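Local coordinates for protein stn1 (Schizosaccharomyces pombe, PDB 3KF6) that pairs with Ten1 in an Rpa2-Rpa3-like complex, binds single-stranded telomeric DNA and is required for telomere maintenance, at residues G54-L68 and D71-I84. Numbering follows the deposited sequence.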
ATOM      1  N   GLY A  54      -4.030  -0.478   1.844  1.00 14.32           N
ATOM      2  CA  GLY A  54      -2.763   0.150   1.503  1.00 13.62           C
ATOM      3  C   GLY A  54      -2.592   1.469   2.222  1.00 15.08           C
ATOM      4  O   GLY A  54      -3.468   1.869   2.987  1.00 14.98           O
ATOM      5  N   TYR A  55      -1.471   2.148   1.998  1.00 13.96           N
ATOM      6  CA  TYR A  55      -1.252   3.427   2.669  1.00 14.71           C
ATOM      7  C   TYR A  55      -1.688   4.574   1.761  1.00 15.33           C
ATOM      8  O   TYR A  55      -1.722   4.433   0.539  1.00 14.88           O
ATOM      9  CB  TYR A  55       0.224   3.600   3.080  1.00 15.85           C
ATOM     10  CG  TYR A  55       1.197   3.817   1.938  1.00 15.97           C
ATOM     11  CD1 TYR A  55       1.820   2.736   1.307  1.00 15.23           C
ATOM     12  CD2 TYR A  55       1.465   5.102   1.463  1.00 16.28           C
ATOM     13  CE1 TYR A  55       2.686   2.933   0.220  1.00 15.09           C
ATOM     14  CE2 TYR A  55       2.327   5.309   0.378  1.00 16.90           C
ATOM     15  CZ  TYR A  55       2.927   4.220  -0.237  1.00 16.92           C
ATOM     16  OH  TYR A  55       3.729   4.424  -1.339  1.00 17.31           O
ATOM     17  N   ILE A  56      -2.032   5.703   2.372  1.00 14.31           N
ATOM     18  CA  ILE A  56      -2.486   6.871   1.627  1.00 15.21           C
ATOM     19  C   ILE A  56      -1.315   7.634   1.036  1.00 16.03           C
ATOM     20  O   ILE A  56      -0.455   8.136   1.762  1.00 18.39           O
ATOM     21  CB  ILE A  56      -3.302   7.808   2.536  1.00 15.11           C
ATOM     22  CG1 ILE A  56      -4.572   7.093   2.996  1.00 16.37           C
ATOM     23  CG2 ILE A  56      -3.666   9.091   1.781  1.00 17.44           C
ATOM     24  CD1 ILE A  56      -5.324   7.835   4.074  1.00 18.25           C
ATOM     25  N   ALA A  57      -1.290   7.722  -0.290  1.00 17.07           N
ATOM     26  CA  ALA A  57      -0.219   8.415  -0.983  1.00 20.22           C
ATOM     27  C   ALA A  57      -0.586   9.868  -1.222  1.00 21.50           C
ATOM     28  O   ALA A  57       0.290  10.730  -1.325  1.00 23.27           O
ATOM     29  CB  ALA A  57       0.074   7.730  -2.312  1.00 19.66           C
ATOM     30  N   ALA A  58      -1.881  10.145  -1.311  1.00 20.81           N
ATOM     31  CA  ALA A  58      -2.315  11.507  -1.559  1.00 23.05           C
ATOM     32  C   ALA A  58      -3.783  11.720  -1.250  1.00 23.08           C
ATOM     33  O   ALA A  58      -4.569  10.776  -1.192  1.00 21.16           O
ATOM     34  CB  ALA A  58      -2.036  11.871  -3.007  1.00 22.53           C
ATOM     35  N   ILE A  59      -4.139  12.981  -1.042  1.00 24.36           N
ATOM     36  CA  ILE A  59      -5.514  13.355  -0.763  1.00 26.56           C
ATOM     37  C   ILE A  59      -5.838  14.542  -1.662  1.00 28.95           C
ATOM     38  O   ILE A  59      -5.118  15.540  -1.674  1.00 29.72           O
ATOM     39  CB  ILE A  59      -5.700  13.766   0.710  1.00 27.13           C
ATOM     40  CG1 ILE A  59      -5.281  12.611   1.622  1.00 26.75           C
ATOM     41  CG2 ILE A  59      -7.155  14.147   0.965  1.00 27.98           C
ATOM     42  CD1 ILE A  59      -5.246  12.968   3.095  1.00 29.73           C
ATOM     43  N   ASP A  60      -6.908  14.412  -2.434  1.00 28.84           N
ATOM     44  CA  ASP A  60      -7.337  15.477  -3.328  1.00 29.69           C
ATOM     45  C   ASP A  60      -8.785  15.817  -3.034  1.00 30.35           C
ATOM     46  O   ASP A  60      -9.614  14.934  -2.837  1.00 27.58           O
ATOM     47  CB  ASP A  60      -7.195  15.041  -4.784  1.00 30.36           C
ATOM     48  CG  ASP A  60      -5.749  14.941  -5.221  1.00 33.89           C
ATOM     49  OD1 ASP A  60      -5.101  15.996  -5.392  1.00 34.06           O
ATOM     50  OD2 ASP A  60      -5.254  13.806  -5.386  1.00 31.96           O
ATOM     51  N   ILE A  61      -9.087  17.108  -2.998  1.00 31.99           N
ATOM     52  CA  ILE A  61     -10.444  17.542  -2.724  1.00 35.34           C
ATOM     53  C   ILE A  61     -11.099  18.008  -4.014  1.00 35.63           C
ATOM     54  O   ILE A  61     -10.510  18.766  -4.783  1.00 35.19           O
ATOM     55  CB  ILE A  61     -10.473  18.698  -1.691  1.00 36.62           C
ATOM     56  CG1 ILE A  61      -9.964  18.207  -0.332  1.00 38.45           C
ATOM     57  CG2 ILE A  61     -11.891  19.223  -1.539  1.00 36.66           C
ATOM     58  CD1 ILE A  61      -8.487  17.871  -0.291  1.00 41.36           C
ATOM     59  N   TYR A  62     -12.311  17.525  -4.258  1.00 36.29           N
ATOM     60  CA  TYR A  62     -13.062  17.899  -5.444  1.00 38.15           C
ATOM     61  C   TYR A  62     -14.406  18.443  -5.003  1.00 39.44           C
ATOM     62  O   TYR A  62     -14.713  18.485  -3.810  1.00 39.22           O
ATOM     63  CB  TYR A  62     -13.291  16.694  -6.360  1.00 39.53           C
ATOM     64  CG  TYR A  62     -12.064  16.207  -7.093  1.00 40.97           C
ATOM     65  CD1 TYR A  62     -11.017  15.587  -6.414  1.00 41.59           C
ATOM     66  CD2 TYR A  62     -11.957  16.356  -8.476  1.00 41.73           C
ATOM     67  CE1 TYR A  62      -9.890  15.125  -7.096  1.00 42.43           C
ATOM     68  CE2 TYR A  62     -10.837  15.898  -9.166  1.00 42.33           C
ATOM     69  CZ  TYR A  62      -9.809  15.283  -8.471  1.00 42.63           C
ATOM     70  OH  TYR A  62      -8.708  14.818  -9.153  1.00 43.06           O
ATOM     71  N   GLU A  63     -15.212  18.854  -5.972  1.00 40.85           N
ATOM     72  CA  GLU A  63     -16.527  19.388  -5.676  1.00 41.07           C
ATOM     73  C   GLU A  63     -17.478  18.228  -5.394  1.00 39.75           C
ATOM     74  O   GLU A  63     -17.851  17.482  -6.299  1.00 40.41           O
ATOM     75  CB  GLU A  63     -17.025  20.212  -6.864  1.00 43.33           C
ATOM     76  CG  GLU A  63     -18.029  21.290  -6.507  1.00 46.83           C
ATOM     77  CD  GLU A  63     -18.368  22.168  -7.697  1.00 49.41           C
ATOM     78  OE1 GLU A  63     -17.971  23.353  -7.694  1.00 50.47           O
ATOM     79  OE2 GLU A  63     -19.024  21.668  -8.636  1.00 50.73           O
ATOM     80  N   GLY A  64     -17.846  18.069  -4.127  1.00 38.30           N
ATOM     81  CA  GLY A  64     -18.759  17.005  -3.746  1.00 37.01           C
ATOM     82  C   GLY A  64     -18.107  15.658  -3.491  1.00 35.45           C
ATOM     83  O   GLY A  64     -18.803  14.660  -3.300  1.00 35.45           O
ATOM     84  N   LYS A  65     -16.779  15.610  -3.485  1.00 34.43           N
ATOM     85  CA  LYS A  65     -16.105  14.341  -3.244  1.00 32.96           C
ATOM     86  C   LYS A  65     -14.651  14.496  -2.825  1.00 31.11           C
ATOM     87  O   LYS A  65     -13.967  15.432  -3.239  1.00 30.73           O
ATOM     88  CB  LYS A  65     -16.174  13.465  -4.498  1.00 34.33           C
ATOM     89  CG  LYS A  65     -15.326  13.975  -5.653  1.00 35.73           C
ATOM     90  CD  LYS A  65     -15.472  13.109  -6.894  1.00 39.52           C
ATOM     91  CE  LYS A  65     -14.582  13.620  -8.020  1.00 40.81           C
ATOM     92  NZ  LYS A  65     -14.778  12.854  -9.284  1.00 42.94           N
ATOM     93  N   HIS A  66     -14.193  13.573  -1.989  1.00 29.98           N
ATOM     94  CA  HIS A  66     -12.810  13.563  -1.534  1.00 28.72           C
ATOM     95  C   HIS A  66     -12.207  12.305  -2.139  1.00 27.55           C
ATOM     96  O   HIS A  66     -12.857  11.260  -2.173  1.00 25.40           O
ATOM     97  CB  HIS A  66     -12.731  13.502  -0.008  1.00 31.28           C
ATOM     98  CG  HIS A  66     -13.440  14.627   0.678  1.00 34.29           C
ATOM     99  ND1 HIS A  66     -13.346  15.935   0.252  1.00 35.41           N
ATOM    100  CD2 HIS A  66     -14.233  14.644   1.775  1.00 34.61           C
ATOM    101  CE1 HIS A  66     -14.051  16.709   1.058  1.00 36.77           C
ATOM    102  NE2 HIS A  66     -14.598  15.949   1.992  1.00 36.63           N
ATOM    103  N   VAL A  67     -10.976  12.404  -2.626  1.00 24.53           N
ATOM    104  CA  VAL A  67     -10.325  11.256  -3.250  1.00 22.35           C
ATOM    105  C   VAL A  67      -9.002  10.911  -2.585  1.00 21.10           C
ATOM    106  O   VAL A  67      -8.107  11.751  -2.482  1.00 21.24           O
ATOM    107  CB  VAL A  67     -10.059  11.518  -4.754  1.00 22.27           C
ATOM    108  CG1 VAL A  67      -9.432  10.287  -5.400  1.00 22.68           C
ATOM    109  CG2 VAL A  67     -11.360  11.877  -5.459  1.00 24.32           C
ATOM    110  N   LEU A  68      -8.889   9.669  -2.127  1.00 19.24           N
ATOM    111  CA  LEU A  68      -7.666   9.199  -1.496  1.00 18.76           C
ATOM    112  C   LEU A  68      -6.942   8.278  -2.473  1.00 17.74           C
ATOM    113  O   LEU A  68      -7.529   7.322  -2.978  1.00 18.74           O
ATOM    114  CB  LEU A  68      -7.980   8.408  -0.220  1.00 19.65           C
ATOM    115  CG  LEU A  68      -8.539   9.136   1.001  1.00 22.52           C
ATOM    116  CD1 LEU A  68      -8.697   8.152   2.147  1.00 23.32           C
ATOM    117  CD2 LEU A  68      -7.609  10.260   1.397  1.00 25.78           C
ATOM    118  N   ASP A  71      -1.806   3.153  -2.119  1.00 12.82           N
ATOM    119  CA  ASP A  71      -0.753   2.320  -2.689  1.00 13.27           C
ATOM    120  C   ASP A  71      -0.585   1.057  -1.852  1.00 13.68           C
ATOM    121  O   ASP A  71      -0.363   1.145  -0.649  1.00 14.05           O
ATOM    122  CB  ASP A  71       0.569   3.099  -2.699  1.00 13.65           C
ATOM    123  CG  ASP A  71       1.706   2.328  -3.346  1.00 14.16           C
ATOM    124  OD1 ASP A  71       1.428   1.320  -4.023  1.00 14.89           O
ATOM    125  OD2 ASP A  71       2.878   2.742  -3.195  1.00 15.70           O
ATOM    126  N   ASP A  72      -0.706  -0.110  -2.477  1.00 13.09           N
ATOM    127  CA  ASP A  72      -0.503  -1.363  -1.753  1.00 13.29           C
ATOM    128  C   ASP A  72       0.781  -2.057  -2.230  1.00 14.66           C
ATOM    129  O   ASP A  72       1.002  -3.237  -1.956  1.00 14.07           O
ATOM    130  CB  ASP A  72      -1.715  -2.291  -1.914  1.00 14.04           C
ATOM    131  CG  ASP A  72      -1.916  -2.751  -3.336  1.00 14.95           C
ATOM    132  OD1 ASP A  72      -1.167  -2.286  -4.220  1.00 14.56           O
ATOM    133  OD2 ASP A  72      -2.832  -3.577  -3.572  1.00 14.33           O
ATOM    134  N   CYS A  73       1.620  -1.297  -2.937  1.00 13.68           N
ATOM    135  CA  CYS A  73       2.904  -1.769  -3.465  1.00 14.43           C
ATOM    136  C   CYS A  73       2.775  -2.828  -4.545  1.00 14.66           C
ATOM    137  O   CYS A  73       3.751  -3.504  -4.871  1.00 15.40           O
ATOM    138  CB  CYS A  73       3.789  -2.316  -2.338  1.00 14.50           C
ATOM    139  SG  CYS A  73       4.150  -1.118  -1.033  1.00 16.57           S
ATOM    140  N   SER A  74       1.585  -2.972  -5.119  1.00 15.29           N
ATOM    141  CA  SER A  74       1.393  -3.979  -6.155  1.00 15.14           C
ATOM    142  C   SER A  74       1.811  -3.518  -7.549  1.00 15.17           C
ATOM    143  O   SER A  74       1.678  -4.268  -8.513  1.00 17.00           O
ATOM    144  CB  SER A  74      -0.071  -4.439  -6.174  1.00 15.30           C
ATOM    145  OG  SER A  74      -0.926  -3.379  -6.560  1.00 15.78           O
ATOM    146  N   GLY A  75       2.315  -2.291  -7.657  1.00 16.08           N
ATOM    147  CA  GLY A  75       2.750  -1.782  -8.948  1.00 16.59           C
ATOM    148  C   GLY A  75       1.862  -0.699  -9.525  1.00 15.80           C
ATOM    149  O   GLY A  75       2.228  -0.052 -10.513  1.00 17.24           O
ATOM    150  N   MET A  76       0.700  -0.506  -8.909  1.00 14.58           N
ATOM    151  CA  MET A  76      -0.263   0.505  -9.333  1.00 15.38           C
ATOM    152  C   MET A  76      -0.935   1.093  -8.103  1.00 15.80           C
ATOM    153  O   MET A  76      -1.011   0.434  -7.064  1.00 15.97           O
ATOM    154  CB  MET A  76      -1.341  -0.121 -10.228  1.00 18.95           C
ATOM    155  CG  MET A  76      -0.835  -0.602 -11.575  1.00 22.24           C
ATOM    156  SD  MET A  76      -0.443   0.783 -12.645  1.00 27.01           S
ATOM    157  CE  MET A  76      -2.048   1.053 -13.423  1.00 28.70           C
ATOM    158  N   VAL A  77      -1.397   2.336  -8.209  1.00 15.21           N
ATOM    159  CA  VAL A  77      -2.117   2.958  -7.099  1.00 14.70           C
ATOM    160  C   VAL A  77      -3.579   3.054  -7.527  1.00 15.66           C
ATOM    161  O   VAL A  77      -3.897   2.925  -8.711  1.00 16.19           O
ATOM    162  CB  VAL A  77      -1.595   4.372  -6.741  1.00 15.58           C
ATOM    163  CG1 VAL A  77      -0.133   4.298  -6.318  1.00 18.53           C
ATOM    164  CG2 VAL A  77      -1.782   5.324  -7.922  1.00 16.94           C
ATOM    165  N   LEU A  78      -4.465   3.279  -6.567  1.00 14.46           N
ATOM    166  CA  LEU A  78      -5.885   3.359  -6.867  1.00 15.54           C
ATOM    167  C   LEU A  78      -6.540   4.592  -6.259  1.00 14.38           C
ATOM    168  O   LEU A  78      -6.320   4.912  -5.094  1.00 14.46           O
ATOM    169  CB  LEU A  78      -6.586   2.103  -6.338  1.00 18.04           C
ATOM    170  CG  LEU A  78      -8.086   1.953  -6.621  1.00 16.56           C
ATOM    171  CD1 LEU A  78      -8.310   1.771  -8.112  1.00 19.42           C
ATOM    172  CD2 LEU A  78      -8.634   0.752  -5.852  1.00 16.66           C
ATOM    173  N   ARG A  79      -7.349   5.282  -7.059  1.00 14.52           N
ATOM    174  CA  ARG A  79      -8.067   6.448  -6.573  1.00 16.17           C
ATOM    175  C   ARG A  79      -9.327   5.929  -5.889  1.00 15.22           C
ATOM    176  O   ARG A  79     -10.107   5.191  -6.495  1.00 18.05           O
ATOM    177  CB  ARG A  79      -8.445   7.371  -7.736  1.00 19.93           C
ATOM    178  CG  ARG A  79      -7.364   8.367  -8.127  1.00 25.35           C
ATOM    179  CD  ARG A  79      -7.808   9.167  -9.353  1.00 32.96           C
ATOM    180  NE  ARG A  79      -7.017  10.376  -9.571  1.00 40.39           N
ATOM    181  CZ  ARG A  79      -7.168  11.510  -8.891  1.00 43.27           C
ATOM    182  NH1 ARG A  79      -8.085  11.607  -7.938  1.00 44.41           N
ATOM    183  NH2 ARG A  79      -6.405  12.557  -9.174  1.00 45.41           N
ATOM    184  N   VAL A  80      -9.503   6.298  -4.624  1.00 14.93           N
ATOM    185  CA  VAL A  80     -10.662   5.882  -3.836  1.00 16.33           C
ATOM    186  C   VAL A  80     -11.537   7.112  -3.627  1.00 16.85           C
ATOM    187  O   VAL A  80     -11.124   8.082  -2.993  1.00 16.58           O
ATOM    188  CB  VAL A  80     -10.217   5.309  -2.472  1.00 16.08           C
ATOM    189  CG1 VAL A  80     -11.435   4.925  -1.629  1.00 18.72           C
ATOM    190  CG2 VAL A  80      -9.328   4.099  -2.701  1.00 17.48           C
ATOM    191  N   VAL A  81     -12.754   7.051  -4.161  1.00 17.06           N
ATOM    192  CA  VAL A  81     -13.690   8.163  -4.103  1.00 19.04           C
ATOM    193  C   VAL A  81     -14.724   8.118  -2.985  1.00 17.86           C
ATOM    194  O   VAL A  81     -15.422   7.119  -2.804  1.00 19.90           O
ATOM    195  CB  VAL A  81     -14.448   8.275  -5.438  1.00 19.53           C
ATOM    196  CG1 VAL A  81     -15.381   9.469  -5.414  1.00 22.41           C
ATOM    197  CG2 VAL A  81     -13.460   8.371  -6.581  1.00 21.01           C
ATOM    198  N   PHE A  82     -14.815   9.220  -2.250  1.00 17.92           N
ATOM    199  CA  PHE A  82     -15.787   9.370  -1.172  1.00 20.57           C
ATOM    200  C   PHE A  82     -16.796  10.443  -1.575  1.00 22.15           C
ATOM    201  O   PHE A  82     -16.487  11.633  -1.530  1.00 24.10           O
ATOM    202  CB  PHE A  82     -15.099   9.794   0.127  1.00 20.09           C
ATOM    203  CG  PHE A  82     -14.223   8.733   0.714  1.00 19.46           C
ATOM    204  CD1 PHE A  82     -12.921   8.561   0.263  1.00 19.26           C
ATOM    205  CD2 PHE A  82     -14.719   7.872   1.692  1.00 18.27           C
ATOM    206  CE1 PHE A  82     -12.122   7.539   0.773  1.00 19.04           C
ATOM    207  CE2 PHE A  82     -13.931   6.851   2.208  1.00 20.23           C
ATOM    208  CZ  PHE A  82     -12.628   6.685   1.746  1.00 19.04           C
ATOM    209  N   ILE A  83     -17.988  10.021  -1.986  1.00 24.15           N
ATOM    210  CA  ILE A  83     -19.034  10.971  -2.378  1.00 25.99           C
ATOM    211  C   ILE A  83     -19.602  11.565  -1.093  1.00 28.33           C
ATOM    212  O   ILE A  83     -20.364  10.917  -0.375  1.00 27.42           O
ATOM    213  CB  ILE A  83     -20.154  10.276  -3.167  1.00 26.30           C
ATOM    214  CG1 ILE A  83     -19.568   9.613  -4.413  1.00 26.81           C
ATOM    215  CG2 ILE A  83     -21.221  11.302  -3.575  1.00 25.19           C
ATOM    216  CD1 ILE A  83     -20.530   8.703  -5.133  1.00 28.96           C
ATOM    217  N   ILE A  84     -19.205  12.803  -0.817  1.00 29.93           N
ATOM    218  CA  ILE A  84     -19.600  13.523   0.385  1.00 33.35           C
ATOM    219  C   ILE A  84     -21.050  13.365   0.838  1.00 34.81           C
ATOM    220  O   ILE A  84     -21.305  12.921   1.958  1.00 35.23           O
ATOM    221  CB  ILE A  84     -19.294  15.028   0.235  1.00 35.35           C
ATOM    222  CG1 ILE A  84     -17.817  15.218  -0.127  1.00 36.60           C
ATOM    223  CG2 ILE A  84     -19.609  15.758   1.532  1.00 35.61           C
ATOM    224  CD1 ILE A  84     -17.409  16.660  -0.341  1.00 37.55           C
TER
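Asp71 pairs with Tyr55 through two antiparallel backbone hydrogen bonds, and its CB lies over one face of the tyrosine ring, 4.0 Å from the ring centroid. The two side chains run side by side, the carboxylate turned 57° from the ring. Asp71 OD2 lies 2.6 Å from Tyr55 OH, a weak bond whose proton may go to another acceptor. Ser6 and Ala7 of the Ten1 chain hydrogen-bond to the same carboxylate, and Asp71 OD1 also accepts from Cys73 N in an Asx turn. Replacing Tyr55 by an alanine would probably leave the CB of Asp71 without its aromatic cover and open a gap beside Leu82 of Ten1. Arg79 meets Val67 CG1 with its guanidinium edge, 3.2 Å from NH1. The guanidinium stands nearly upright to the Tyr62 ring (84°), NH2 3.2 Å from Tyr62 OH. Strands 65-71 and 77-83 form a beta hairpin in the DNA-binding OB fold of Stn1's N-terminal part. Val80 and Leu68 exchange two backbone hydrogen bonds. Val81 CG2 meets Val67 CG2 at 4.2 Å. Phe82 and His66 form another hydrogen-bonded pair, while Phe82 CE1 touches Leu68 CD1 at 3.7 Å and the ring packs edge-to-face with Phe123. Ile84 N donates a hydrogen bond to Gly64 O from above the carbonyl plane. Ile84 turns CG1 away from its carbonyl carbon (chi1 -55°) and extends to CD1, over the His66 ring face, 3.6 Å from His66 CE1.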